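Local coordinates for 2''-aminoglycoside nucleotidyltransferase (PDB 4WQK), which transfers a nucleotide to the 2''-hydroxyl of kanamycin, gentamicin, tobramycin and related aminoglycosides with the help of two magnesium ions, making bacteria resistant to these antibiotics, at residues N21-I26 against T49-R54; I129-F134 against E166-A171; I32-G37 against G114-R119. All coordinates share one frame; numbering follows the deposited sequence.

Contact 1 of 3, residues N21-I26 against T49-R54; sequences NLPLWI and TFPGER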
ATOM      1  N   ASN A  21      12.184 -14.089   5.534  1.00 18.07           N
ATOM      2  CA  ASN A  21      12.636 -12.864   6.198  0.57 16.80           C
ATOM      3  C   ASN A  21      12.534 -11.627   5.304  1.00 15.36           C
ATOM      4  O   ASN A  21      13.428 -10.747   5.328  1.00 16.37           O
ATOM      5  CB  ASN A  21      14.073 -13.076   6.678  0.57 18.12           C
ATOM      6  CG  ASN A  21      14.208 -14.340   7.479  0.57 19.32           C
ATOM      7  OD1 ASN A  21      15.022 -15.216   7.165  0.57 23.12           O
ATOM      8  ND2 ASN A  21      13.373 -14.467   8.502  0.57 22.16           N
ATOM      9  N   LEU A  22      11.442 -11.562   4.534  1.00 14.59           N
ATOM     10  CA  LEU A  22      11.188 -10.517   3.540  1.00 13.30           C
ATOM     11  C   LEU A  22      10.060  -9.650   4.061  1.00 15.36           C
ATOM     12  O   LEU A  22       8.919 -10.124   4.143  1.00 15.77           O
ATOM     13  CB  LEU A  22      10.798 -11.129   2.204  1.00 14.45           C
ATOM     14  CG  LEU A  22      10.423 -10.089   1.166  1.00 14.97           C
ATOM     15  CD1 LEU A  22      11.696  -9.360   0.715  1.00 17.23           C
ATOM     16  CD2 LEU A  22       9.735 -10.814  -0.005  1.00 19.63           C
ATOM     17  N   PRO A  23      10.363  -8.436   4.531  1.00 14.33           N
ATOM     18  CA  PRO A  23       9.240  -7.585   4.971  1.00 14.72           C
ATOM     19  C   PRO A  23       8.428  -7.095   3.762  1.00 15.10           C
ATOM     20  O   PRO A  23       8.990  -6.793   2.711  1.00 15.60           O
ATOM     21  CB  PRO A  23       9.941  -6.421   5.688  1.00 17.76           C
ATOM     22  CG  PRO A  23      11.265  -6.289   4.916  1.00 19.30           C
ATOM     23  CD  PRO A  23      11.667  -7.745   4.577  1.00 16.69           C
ATOM     24  N   LEU A  24       7.100  -7.035   3.904  1.00 14.62           N
ATOM     25  CA  LEU A  24       6.223  -6.491   2.875  1.00 14.75           C
ATOM     26  C   LEU A  24       5.193  -5.649   3.597  1.00 15.00           C
ATOM     27  O   LEU A  24       4.725  -6.044   4.675  1.00 15.44           O
ATOM     28  CB  LEU A  24       5.507  -7.583   2.072  1.00 15.36           C
ATOM     29  CG  LEU A  24       6.383  -8.548   1.256  1.00 15.88           C
ATOM     30  CD1 LEU A  24       5.465  -9.653   0.716  1.00 17.21           C
ATOM     31  CD2 LEU A  24       7.078  -7.798   0.111  1.00 16.02           C
ATOM     32  N   TRP A  25       4.835  -4.523   2.989  1.00 13.68           N
ATOM     33  CA  TRP A  25       3.828  -3.632   3.584  1.00 14.54           C
ATOM     34  C   TRP A  25       2.565  -3.657   2.748  1.00 13.94           C
ATOM     35  O   TRP A  25       2.619  -3.463   1.529  1.00 15.51           O
ATOM     36  CB  TRP A  25       4.349  -2.195   3.671  1.00 13.68           C
ATOM     37  CG  TRP A  25       5.436  -2.041   4.709  1.00 12.41           C
ATOM     38  CD1 TRP A  25       5.287  -1.554   5.974  1.00 13.43           C
ATOM     39  CD2 TRP A  25       6.832  -2.369   4.549  1.00 13.08           C
ATOM     40  NE1 TRP A  25       6.502  -1.604   6.646  1.00 15.13           N
ATOM     41  CE2 TRP A  25       7.455  -2.112   5.800  1.00 13.73           C
ATOM     42  CE3 TRP A  25       7.595  -2.865   3.483  1.00 15.18           C
ATOM     43  CZ2 TRP A  25       8.829  -2.302   6.007  1.00 15.74           C
ATOM     44  CZ3 TRP A  25       8.966  -3.080   3.707  1.00 15.72           C
ATOM     45  CH2 TRP A  25       9.544  -2.799   4.955  1.00 16.96           C
ATOM     46  N   ILE A  26       1.443  -3.907   3.396  1.00 12.99           N
ATOM     47  CA  ILE A  26       0.163  -3.681   2.704  1.00 13.52           C
ATOM     48  C   ILE A  26      -0.009  -2.210   2.468  1.00 15.79           C
ATOM     49  O   ILE A  26       0.237  -1.387   3.359  1.00 15.09           O
ATOM     50  CB  ILE A  26      -1.009  -4.234   3.545  1.00 15.77           C
ATOM     51  CG1 ILE A  26      -0.734  -5.685   3.973  1.00 20.58           C
ATOM     52  CG2 ILE A  26      -2.373  -4.053   2.830  1.00 18.04           C
ATOM     53  CD1 ILE A  26      -0.612  -6.578   2.834  1.00 21.80           C
ATOM     54  N   THR A  49       3.853  -3.001  -0.895  1.00 14.71           N
ATOM     55  CA  THR A  49       5.108  -2.275  -1.001  1.00 14.38           C
ATOM     56  C   THR A  49       6.223  -3.256  -0.594  1.00 14.74           C
ATOM     57  O   THR A  49       6.137  -3.903   0.445  1.00 14.90           O
ATOM     58  CB  THR A  49       5.102  -1.044  -0.099  1.00 16.48           C
ATOM     59  OG1 THR A  49       4.043  -0.158  -0.501  1.00 17.79           O
ATOM     60  CG2 THR A  49       6.425  -0.301  -0.237  1.00 18.61           C
ATOM     61  N   PHE A  50       7.266  -3.350  -1.417  1.00 15.26           N
ATOM     62  CA  PHE A  50       8.296  -4.390  -1.207  1.00 16.17           C
ATOM     63  C   PHE A  50       9.705  -3.770  -1.276  1.00 14.78           C
ATOM     64  O   PHE A  50       9.904  -2.775  -1.969  1.00 15.83           O
ATOM     65  CB  PHE A  50       8.185  -5.504  -2.269  1.00 16.92           C
ATOM     66  CG  PHE A  50       8.428  -5.027  -3.683  1.00 15.83           C
ATOM     67  CD1 PHE A  50       7.383  -4.493  -4.491  1.00 15.29           C
ATOM     68  CD2 PHE A  50       9.710  -5.073  -4.244  1.00 17.96           C
ATOM     69  CE1 PHE A  50       7.596  -4.030  -5.781  1.00 19.54           C
ATOM     70  CE2 PHE A  50       9.916  -4.613  -5.534  1.00 19.50           C
ATOM     71  CZ  PHE A  50       8.876  -4.099  -6.317  1.00 19.20           C
ATOM     72  N   PRO A  51      10.685  -4.405  -0.610  1.00 14.92           N
ATOM     73  CA  PRO A  51      12.070  -3.925  -0.748  1.00 17.10           C
ATOM     74  C   PRO A  51      12.558  -4.027  -2.189  1.00 14.77           C
ATOM     75  O   PRO A  51      12.628  -5.121  -2.766  1.00 15.88           O
ATOM     76  CB  PRO A  51      12.853  -4.869   0.179  1.00 16.64           C
ATOM     77  CG  PRO A  51      11.843  -5.292   1.185  1.00 15.84           C
ATOM     78  CD  PRO A  51      10.553  -5.473   0.402  1.00 14.96           C
ATOM     79  N   GLY A  52      12.912  -2.894  -2.766  1.00 16.02           N
ATOM     80  CA  GLY A  52      13.197  -2.851  -4.196  1.00 17.87           C
ATOM     81  C   GLY A  52      14.307  -3.781  -4.619  1.00 19.45           C
ATOM     82  O   GLY A  52      14.306  -4.342  -5.735  1.00 19.96           O
ATOM     83  N   GLU A  53      15.289  -3.925  -3.728  1.00 17.18           N
ATOM     84  CA  GLU A  53      16.495  -4.689  -4.058  1.00 18.04           C
ATOM     85  C   GLU A  53      16.248  -6.201  -3.848  1.00 19.12           C
ATOM     86  O   GLU A  53      17.115  -7.032  -4.193  1.00 21.70           O
ATOM     87  CB  GLU A  53      17.700  -4.190  -3.240  1.00 20.41           C
ATOM     88  CG  GLU A  53      17.805  -4.721  -1.798  1.00 19.66           C
ATOM     89  CD  GLU A  53      16.770  -4.208  -0.786  1.00 26.35           C
ATOM     90  OE1 GLU A  53      15.928  -3.347  -1.095  1.00 21.99           O
ATOM     91  OE2 GLU A  53      16.835  -4.688   0.377  1.00 21.43           O
ATOM     92  N   ARG A  54      15.067  -6.554  -3.324  1.00 17.49           N
ATOM     93  CA  ARG A  54      14.672  -7.946  -3.154  1.00 16.02           C
ATOM     94  C   ARG A  54      13.461  -8.325  -4.010  1.00 16.54           C
ATOM     95  O   ARG A  54      12.734  -9.290  -3.696  1.00 18.39           O
ATOM     96  CB  ARG A  54      14.388  -8.217  -1.663  1.00 17.21           C
ATOM     97  CG  ARG A  54      15.621  -7.922  -0.839  1.00 18.62           C
ATOM     98  CD  ARG A  54      15.396  -8.204   0.675  1.00 17.24           C
ATOM     99  NE  ARG A  54      15.143  -9.621   0.935  1.00 16.33           N
ATOM    100  CZ  ARG A  54      14.835 -10.118   2.144  1.00 18.74           C
ATOM    101  NH1 ARG A  54      14.700  -9.321   3.215  1.00 17.07           N
ATOM    102  NH2 ARG A  54      14.670 -11.433   2.299  1.00 16.68           N
TER
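R54 reaches across the start of segment 21-26, its side chain sliding past that of L22 in the opposite direction. CB lies 3.8 Å from L22 CD1, and CD keeps to the same methyl. The chain then bends at chi3 (64°), which turns the guanidinium so that L22 CD1 sits over the centre of one face, 3.5 Å from R54 CZ. NE is taken by a salt bridge to E57. At the tip, NH1 donates to N21 O at 2.8 Å with an N-H...O angle of 155°; the oxygen lies near the guanidinium plane, while the donor is tilted from the carbonyl plane. NH2 adds a weak second bond to N21 O and another to R20 O, so the guanidinium is tied to the carbonyls of R20 and N21, where a Schellman motif with N21 as C-prime residue ends helix 5-19.

Next along the contact, P23 CG meets P51 CG at 3.9 Å. L24 CD2 touches F50 CB at 3.5 Å. W25 and T49 form an antiparallel hydrogen-bonded pair: W25 N to T49 O is nearly straight (176°), T49 N returns to W25 O, and both oxygens accept in their carbonyl planes. T49 O also lies at the edge of the indole, 3.5 Å from W25 CE3. This bridge joins strand 25-27 to strand 46-51, which also pairs with strand 84-93; L24 packs against helices 5-19 and 55-64, whereas W25 meets a loop whose P109 O accepts from W25 NE1.

Contact 2 of 3, residues I129-F134 against E166-A171; sequences IIWDYF and EVLRAA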
ATOM      1  N   ILE A 129      -0.312   6.672   2.801  1.00 14.68           N
ATOM      2  CA  ILE A 129      -1.604   6.343   2.200  1.00 15.25           C
ATOM      3  C   ILE A 129      -2.262   7.609   1.655  1.00 15.04           C
ATOM      4  O   ILE A 129      -2.720   7.684   0.487  1.00 16.97           O
ATOM      5  CB  ILE A 129      -2.501   5.642   3.234  1.00 14.92           C
ATOM      6  CG1 ILE A 129      -1.922   4.275   3.571  1.00 16.93           C
ATOM      7  CG2 ILE A 129      -3.958   5.534   2.760  1.00 17.62           C
ATOM      8  CD1 ILE A 129      -2.594   3.626   4.808  1.00 17.22           C
ATOM      9  N   ILE A 130      -2.272   8.654   2.468  1.00 15.15           N
ATOM     10  CA  ILE A 130      -2.933   9.900   2.092  1.00 15.88           C
ATOM     11  C   ILE A 130      -2.135  10.629   0.988  1.00 15.43           C
ATOM     12  O   ILE A 130      -2.725  11.177   0.049  1.00 16.04           O
ATOM     13  CB  ILE A 130      -3.108  10.772   3.345  1.00 17.21           C
ATOM     14  CG1 ILE A 130      -4.143  10.109   4.239  1.00 19.12           C
ATOM     15  CG2 ILE A 130      -3.540  12.204   2.983  1.00 21.17           C
ATOM     16  CD1 ILE A 130      -4.202  10.675   5.603  1.00 25.79           C
ATOM     17  N   TRP A 131      -0.800  10.613   1.069  1.00 15.84           N
ATOM     18  CA  TRP A 131       0.042  11.195   0.044  1.00 14.70           C
ATOM     19  C   TRP A 131      -0.309  10.672  -1.361  1.00 16.65           C
ATOM     20  O   TRP A 131      -0.334  11.441  -2.316  1.00 17.98           O
ATOM     21  CB  TRP A 131       1.500  10.877   0.368  1.00 16.02           C
ATOM     22  CG  TRP A 131       2.560  11.626  -0.367  1.00 17.91           C
ATOM     23  CD1 TRP A 131       3.337  11.151  -1.405  1.00 18.76           C
ATOM     24  CD2 TRP A 131       3.044  12.944  -0.076  1.00 16.75           C
ATOM     25  NE1 TRP A 131       4.268  12.094  -1.766  1.00 19.20           N
ATOM     26  CE2 TRP A 131       4.095  13.221  -0.993  1.00 18.00           C
ATOM     27  CE3 TRP A 131       2.683  13.941   0.849  1.00 17.80           C
ATOM     28  CZ2 TRP A 131       4.793  14.424  -0.973  1.00 19.18           C
ATOM     29  CZ3 TRP A 131       3.361  15.121   0.861  1.00 17.32           C
ATOM     30  CH2 TRP A 131       4.428  15.365  -0.043  1.00 18.65           C
ATOM     31  N   ASP A 132      -0.564   9.367  -1.478  1.00 16.98           N
ATOM     32  CA  ASP A 132      -0.907   8.822  -2.796  1.00 19.20           C
ATOM     33  C   ASP A 132      -2.205   9.367  -3.332  1.00 19.97           C
ATOM     34  O   ASP A 132      -2.383   9.494  -4.551  1.00 21.58           O
ATOM     35  CB  ASP A 132      -0.988   7.295  -2.749  1.00 24.02           C
ATOM     36  CG  ASP A 132       0.229   6.651  -3.369  1.00 33.40           C
ATOM     37  OD1 ASP A 132       1.061   7.389  -3.948  1.00 32.20           O
ATOM     38  OD2 ASP A 132       0.379   5.422  -3.250  1.00 43.03           O
ATOM     39  N   TYR A 133      -3.169   9.668  -2.457  1.00 19.52           N
ATOM     40  CA  TYR A 133      -4.376  10.316  -2.931  1.00 20.42           C
ATOM     41  C   TYR A 133      -4.102  11.711  -3.499  1.00 19.69           C
ATOM     42  O   TYR A 133      -4.816  12.183  -4.364  1.00 21.97           O
ATOM     43  CB  TYR A 133      -5.438  10.458  -1.834  1.00 19.34           C
ATOM     44  CG  TYR A 133      -6.147   9.170  -1.514  1.00 18.16           C
ATOM     45  CD1 TYR A 133      -7.204   8.718  -2.283  1.00 21.13           C
ATOM     46  CD2 TYR A 133      -5.754   8.413  -0.420  1.00 21.40           C
ATOM     47  CE1 TYR A 133      -7.848   7.496  -1.964  1.00 25.01           C
ATOM     48  CE2 TYR A 133      -6.385   7.222  -0.090  1.00 25.87           C
ATOM     49  CZ  TYR A 133      -7.420   6.774  -0.864  1.00 21.79           C
ATOM     50  OH  TYR A 133      -8.006   5.578  -0.500  1.00 25.54           O
ATOM     51  N   PHE A 134      -3.054  12.377  -3.020  1.00 20.76           N
ATOM     52  CA  PHE A 134      -2.727  13.677  -3.564  1.00 20.86           C
ATOM     53  C   PHE A 134      -2.270  13.568  -5.022  1.00 19.25           C
ATOM     54  O   PHE A 134      -2.639  14.401  -5.860  1.00 23.19           O
ATOM     55  CB  PHE A 134      -1.655  14.390  -2.717  1.00 20.92           C
ATOM     56  CG  PHE A 134      -2.082  14.649  -1.284  1.00 18.01           C
ATOM     57  CD1 PHE A 134      -3.429  14.750  -0.927  1.00 23.44           C
ATOM     58  CD2 PHE A 134      -1.107  14.820  -0.306  1.00 18.35           C
ATOM     59  CE1 PHE A 134      -3.792  15.004   0.414  1.00 22.53           C
ATOM     60  CE2 PHE A 134      -1.473  15.075   1.032  1.00 19.65           C
ATOM     61  CZ  PHE A 134      -2.808  15.185   1.367  1.00 18.66           C
ATOM     62  N   GLU A 166      -4.175  18.583   6.606  1.00 19.41           N
ATOM     63  CA  GLU A 166      -4.001  19.903   6.020  1.00 19.34           C
ATOM     64  C   GLU A 166      -2.524  20.232   5.862  1.00 18.20           C
ATOM     65  O   GLU A 166      -2.120  20.773   4.845  1.00 19.25           O
ATOM     66  CB  GLU A 166      -4.707  20.968   6.878  1.00 24.33           C
ATOM     67  CG  GLU A 166      -4.987  22.322   6.186  1.00 38.83           C
ATOM     68  CD  GLU A 166      -5.463  23.379   7.183  1.00 44.26           C
ATOM     69  OE1 GLU A 166      -5.900  22.982   8.285  1.00 59.54           O
ATOM     70  OE2 GLU A 166      -5.411  24.593   6.877  1.00 64.33           O
ATOM     71  N   VAL A 167      -1.736  19.916   6.873  1.00 19.88           N
ATOM     72  CA  VAL A 167      -0.318  20.193   6.783  1.00 19.30           C
ATOM     73  C   VAL A 167       0.351  19.335   5.684  1.00 18.68           C
ATOM     74  O   VAL A 167       1.182  19.830   4.911  1.00 18.67           O
ATOM     75  CB  VAL A 167       0.357  19.986   8.166  1.00 22.93           C
ATOM     76  CG1 VAL A 167       1.824  20.185   8.045  1.00 25.52           C
ATOM     77  CG2 VAL A 167      -0.217  20.993   9.203  1.00 26.56           C
ATOM     78  N   LEU A 168      -0.005  18.056   5.593  1.00 16.28           N
ATOM     79  CA  LEU A 168       0.534  17.186   4.548  1.00 18.61           C
ATOM     80  C   LEU A 168       0.163  17.659   3.154  1.00 16.25           C
ATOM     81  O   LEU A 168       0.999  17.659   2.254  1.00 18.10           O
ATOM     82  CB  LEU A 168       0.022  15.754   4.744  1.00 22.19           C
ATOM     83  CG  LEU A 168       0.877  14.672   4.082  1.00 25.11           C
ATOM     84  CD1 LEU A 168       2.235  14.563   4.737  1.00 26.63           C
ATOM     85  CD2 LEU A 168       0.110  13.336   4.179  1.00 25.39           C
ATOM     86  N   ARG A 169      -1.091  18.063   2.963  1.00 14.64           N
ATOM     87  CA  ARG A 169      -1.554  18.559   1.659  1.00 15.88           C
ATOM     88  C   ARG A 169      -0.728  19.800   1.263  1.00 16.50           C
ATOM     89  O   ARG A 169      -0.369  19.984   0.106  1.00 18.45           O
ATOM     90  CB  ARG A 169      -3.048  18.896   1.669  1.00 20.07           C
ATOM     91  CG  ARG A 169      -3.647  19.024   0.284  1.00 25.65           C
ATOM     92  CD  ARG A 169      -5.140  19.412   0.367  1.00 42.42           C
ATOM     93  NE  ARG A 169      -5.799  18.772   1.512  1.00 57.22           N
ATOM     94  CZ  ARG A 169      -6.520  19.412   2.440  1.00 63.73           C
ATOM     95  NH1 ARG A 169      -6.712  20.733   2.362  1.00 59.76           N
ATOM     96  NH2 ARG A 169      -7.058  18.723   3.450  1.00 51.67           N
ATOM     97  N   ALA A 170      -0.480  20.688   2.232  1.00 16.97           N
ATOM     98  CA  ALA A 170       0.279  21.892   1.973  1.00 18.50           C
ATOM     99  C   ALA A 170       1.728  21.551   1.584  1.00 18.23           C
ATOM    100  O   ALA A 170       2.318  22.175   0.714  1.00 19.22           O
ATOM    101  CB  ALA A 170       0.222  22.826   3.200  1.00 19.88           C
ATOM    102  N   ALA A 171       2.278  20.539   2.243  1.00 17.17           N
ATOM    103  CA  ALA A 171       3.641  20.114   1.921  1.00 17.26           C
ATOM    104  C   ALA A 171       3.703  19.521   0.517  1.00 16.57           C
ATOM    105  O   ALA A 171       4.674  19.773  -0.197  1.00 17.42           O
ATOM    106  CB  ALA A 171       4.159  19.072   2.973  1.00 18.25           C
TER
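Apolar packing centres on L168, whose side chain enters between W131, F134 and I130 of the facing helix. With CG anti to the backbone N (chi1 -158°), the branch point comes 3.8 Å from W131 CE3, lying in the indole plane at its edge, and 3.9 Å from F134 CE2. The two methyls then divide: CD1 stays with the six-membered ring of W131, while CD2 meets I130 CG2 at 4.0 Å and also F134 CE2. Farther along, W131 CH2 approaches the backbone of A171.

These residues pack helix 126-139 against helix 162-176 within the C-terminal domain, and a third helix, 147-160, also touches I130 and F134. The short segments lie 10.3 Å apart at their axes and run in broadly the same direction at 47°, a separation bridged by the large side chains rather than by close backbones.

The aromatic interactions concern F134. R169 CG makes a CH-pi contact over one face, 4.3 Å from the ring centroid and offset toward the rim; I130 O lies over the centre of the opposite face. The ring also presses on the backbone, with F134 CE2 at 3.5 Å from R169 CA. Its plane and that of the R169 guanidinium are almost perpendicular, 86° apart. F172 meets both W131 and F134 edge-to-face.

As for polar bonding, the indole nitrogen W131 NE1 is hydrogen-bonded to Y135 OH within its own helix.

Contact 3 of 3, residues I32-G37 against G114-R119; sequences IDARLG and GVIAGR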
ATOM      1  N   ILE A  32      -5.604   0.730   4.702  1.00 14.94           N
ATOM      2  CA  ILE A  32      -6.595   1.445   5.508  1.00 15.24           C
ATOM      3  C   ILE A  32      -7.398   0.451   6.375  1.00 18.61           C
ATOM      4  O   ILE A  32      -7.527   0.642   7.582  1.00 18.76           O
ATOM      5  CB  ILE A  32      -7.550   2.276   4.610  1.00 16.34           C
ATOM      6  CG1 ILE A  32      -6.725   3.328   3.847  1.00 17.42           C
ATOM      7  CG2 ILE A  32      -8.701   2.904   5.428  1.00 18.46           C
ATOM      8  CD1 ILE A  32      -7.525   4.059   2.774  1.00 21.91           C
ATOM      9  N   ASP A  33      -7.893  -0.617   5.761  1.00 16.71           N
ATOM     10  CA  ASP A  33      -8.696  -1.599   6.502  1.00 17.52           C
ATOM     11  C   ASP A  33      -7.835  -2.321   7.528  1.00 17.05           C
ATOM     12  O   ASP A  33      -8.329  -2.589   8.632  1.00 19.93           O
ATOM     13  CB  ASP A  33      -9.346  -2.599   5.545  1.00 20.88           C
ATOM     14  CG  ASP A  33     -10.560  -2.019   4.831  1.00 25.51           C
ATOM     15  OD1 ASP A  33     -10.843  -0.777   4.930  1.00 24.79           O
ATOM     16  OD2 ASP A  33     -11.273  -2.810   4.166  1.00 25.50           O
ATOM     17  N   ALA A  34      -6.571  -2.578   7.182  1.00 16.38           N
ATOM     18  CA  ALA A  34      -5.673  -3.245   8.135  1.00 18.17           C
ATOM     19  C   ALA A  34      -5.425  -2.349   9.366  1.00 17.33           C
ATOM     20  O   ALA A  34      -5.490  -2.820  10.511  1.00 18.28           O
ATOM     21  CB  ALA A  34      -4.417  -3.630   7.452  1.00 20.30           C
ATOM     22  N   ARG A  35      -5.130  -1.064   9.146  1.00 18.08           N
ATOM     23  CA  ARG A  35      -4.908  -0.173  10.271  1.00 17.45           C
ATOM     24  C   ARG A  35      -6.165  -0.017  11.105  1.00 18.34           C
ATOM     25  O   ARG A  35      -6.112   0.144  12.345  1.00 22.27           O
ATOM     26  CB  ARG A  35      -4.443   1.212   9.783  1.00 18.11           C
ATOM     27  CG  ARG A  35      -3.005   1.175   9.336  1.00 18.73           C
ATOM     28  CD  ARG A  35      -2.427   2.563   9.042  1.00 18.05           C
ATOM     29  NE  ARG A  35      -1.015   2.354   8.781  1.00 18.59           N
ATOM     30  CZ  ARG A  35      -0.070   2.333   9.716  1.00 16.40           C
ATOM     31  NH1 ARG A  35      -0.376   2.580  10.997  1.00 21.14           N
ATOM     32  NH2 ARG A  35       1.185   2.067   9.367  1.00 18.66           N
ATOM     33  N   LEU A  36      -7.342  -0.007  10.452  1.00 19.62           N
ATOM     34  CA  LEU A  36      -8.585   0.084  11.199  1.00 22.00           C
ATOM     35  C   LEU A  36      -8.959  -1.228  11.934  1.00 18.97           C
ATOM     36  O   LEU A  36      -9.696  -1.224  12.917  1.00 24.23           O
ATOM     37  CB  LEU A  36      -9.751   0.480  10.296  1.00 21.50           C
ATOM     38  CG  LEU A  36      -9.516   1.871   9.709  1.00 20.96           C
ATOM     39  CD1 LEU A  36     -10.619   2.092   8.706  1.00 22.72           C
ATOM     40  CD2 LEU A  36      -9.599   2.932  10.789  1.00 21.47           C
ATOM     41  N   GLY A  37      -8.430  -2.330  11.413  1.00 19.50           N
ATOM     42  CA  GLY A  37      -8.790  -3.646  11.917  1.00 22.78           C
ATOM     43  C   GLY A  37     -10.187  -4.050  11.533  1.00 22.91           C
ATOM     44  O   GLY A  37     -10.840  -4.798  12.259  1.00 28.23           O
ATOM     45  N   GLY A 114      -1.112  -3.001  11.641  1.00 16.62           N
ATOM     46  CA  GLY A 114      -2.472  -3.325  11.244  1.00 14.83           C
ATOM     47  C   GLY A 114      -2.773  -4.772  11.586  1.00 14.96           C
ATOM     48  O   GLY A 114      -1.883  -5.519  12.033  1.00 15.48           O
ATOM     49  N   VAL A 115      -4.027  -5.166  11.405  1.00 15.95           N
ATOM     50  CA  VAL A 115      -4.455  -6.542  11.657  1.00 15.14           C
ATOM     51  C   VAL A 115      -5.461  -6.887  10.594  1.00 16.01           C
ATOM     52  O   VAL A 115      -6.349  -6.080  10.310  1.00 17.31           O
ATOM     53  CB  VAL A 115      -5.113  -6.749  13.050  1.00 16.05           C
ATOM     54  CG1 VAL A 115      -5.547  -8.217  13.242  1.00 16.11           C
ATOM     55  CG2 VAL A 115      -4.231  -6.305  14.197  1.00 20.97           C
ATOM     56  N   ILE A 116      -5.267  -8.041   9.942  1.00 14.94           N
ATOM     57  CA  ILE A 116      -6.226  -8.565   8.970  1.00 15.63           C
ATOM     58  C   ILE A 116      -6.637  -9.977   9.416  1.00 15.67           C
ATOM     59  O   ILE A 116      -5.792 -10.903   9.425  1.00 16.28           O
ATOM     60  CB  ILE A 116      -5.624  -8.598   7.551  1.00 16.25           C
ATOM     61  CG1 ILE A 116      -5.276  -7.178   7.068  1.00 16.20           C
ATOM     62  CG2 ILE A 116      -6.603  -9.326   6.580  1.00 19.35           C
ATOM     63  CD1 ILE A 116      -4.562  -7.143   5.703  1.00 17.22           C
ATOM     64  N   ALA A 117      -7.899 -10.160   9.808  1.00 15.85           N
ATOM     65  CA  ALA A 117      -8.415 -11.456  10.229  1.00 15.17           C
ATOM     66  C   ALA A 117      -7.491 -12.086  11.271  1.00 15.38           C
ATOM     67  O   ALA A 117      -7.101 -13.257  11.175  1.00 20.04           O
ATOM     68  CB  ALA A 117      -8.593 -12.385   9.038  1.00 18.48           C
ATOM     69  N   GLY A 118      -7.164 -11.271  12.271  1.00 16.95           N
ATOM     70  CA  GLY A 118      -6.412 -11.731  13.434  1.00 15.58           C
ATOM     71  C   GLY A 118      -4.917 -11.760  13.282  1.00 15.17           C
ATOM     72  O   GLY A 118      -4.223 -12.042  14.244  1.00 16.23           O
ATOM     73  N   ARG A 119      -4.434 -11.464  12.088  1.00 14.66           N
ATOM     74  CA  ARG A 119      -3.001 -11.549  11.792  1.00 14.25           C
ATOM     75  C   ARG A 119      -2.417 -10.153  11.824  1.00 17.89           C
ATOM     76  O   ARG A 119      -2.836  -9.290  11.034  1.00 15.89           O
ATOM     77  CB  ARG A 119      -2.755 -12.114  10.386  1.00 14.01           C
ATOM     78  CG  ARG A 119      -1.266 -12.397  10.126  1.00 15.60           C
ATOM     79  CD  ARG A 119      -1.008 -12.484   8.653  1.00 16.20           C
ATOM     80  NE  ARG A 119       0.220 -13.218   8.320  1.00 15.22           N
ATOM     81  CZ  ARG A 119       1.457 -12.765   8.457  1.00 15.63           C
ATOM     82  NH1 ARG A 119       1.708 -11.550   8.951  1.00 16.70           N
ATOM     83  NH2 ARG A 119       2.465 -13.553   8.089  1.00 14.91           N
TER
HETATM   84  O   HOH W   1      -8.517  -5.720   8.666  1.00 23.66           O
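A34 meets segment 114-119 through both its carbonyl and its methyl. V115 N donates to A34 O at 2.9 Å (N-H...O angle 161°), coming from above the carbonyl plane rather than along a lone pair. G114, without a side chain, lets its CA come 3.1 Å from A34 O. A34 CB also packs against I116 CG1 at 3.7 Å, a branch placed beside the backbone N by chi1 of -63°.

Next outward, a water donates to V115 O at 2.7 Å and weakly to D33 O, bridging strand and helix. G37, with positive phi, ends the helix in a Schellman motif and brings its CA within 3.8 Å of V115 O. Farther out, the D33 carboxylate is hydrogen-bonded to T40 OG1 and H43 NE2, and R35 makes a salt bridge to E113.

The type I' turn from I116 to R119 links the two strands of a beta hairpin, 114-116 and 119-121. Strand 114-116 crosses segment 32-36 of helix 28-36 at 101°, joining the C-terminal to the N-terminal domain. Helix 5-19 flanks the hairpin turn, while helices 126-139 and 147-160 receive I32 of helix 28-36.

In the fold
Contact 1 lies within the N-terminal domain, contact 2 within the C-terminal domain, and contact 3 spans the two. Contacts 1 and 3 interleave along the chain, because strand 25-27 leads into helix 28-36 and then strand 46-51; their centres are 18 Å apart. Contact 3 touches contact 2 where I32 CG1 packs on I129 CG2 at 3.7 Å. The centres of contacts 1 and 2 are 23 Å apart, on opposite sides of the chain's centre. Strand 46-51 carries the magnesium ligand D47, about 6 Å from T49 between side chains, whereas W131 is about 9 Å from the kanamycin-binding A101, again between side chains. Kanamycin binds in the cleft between the domains.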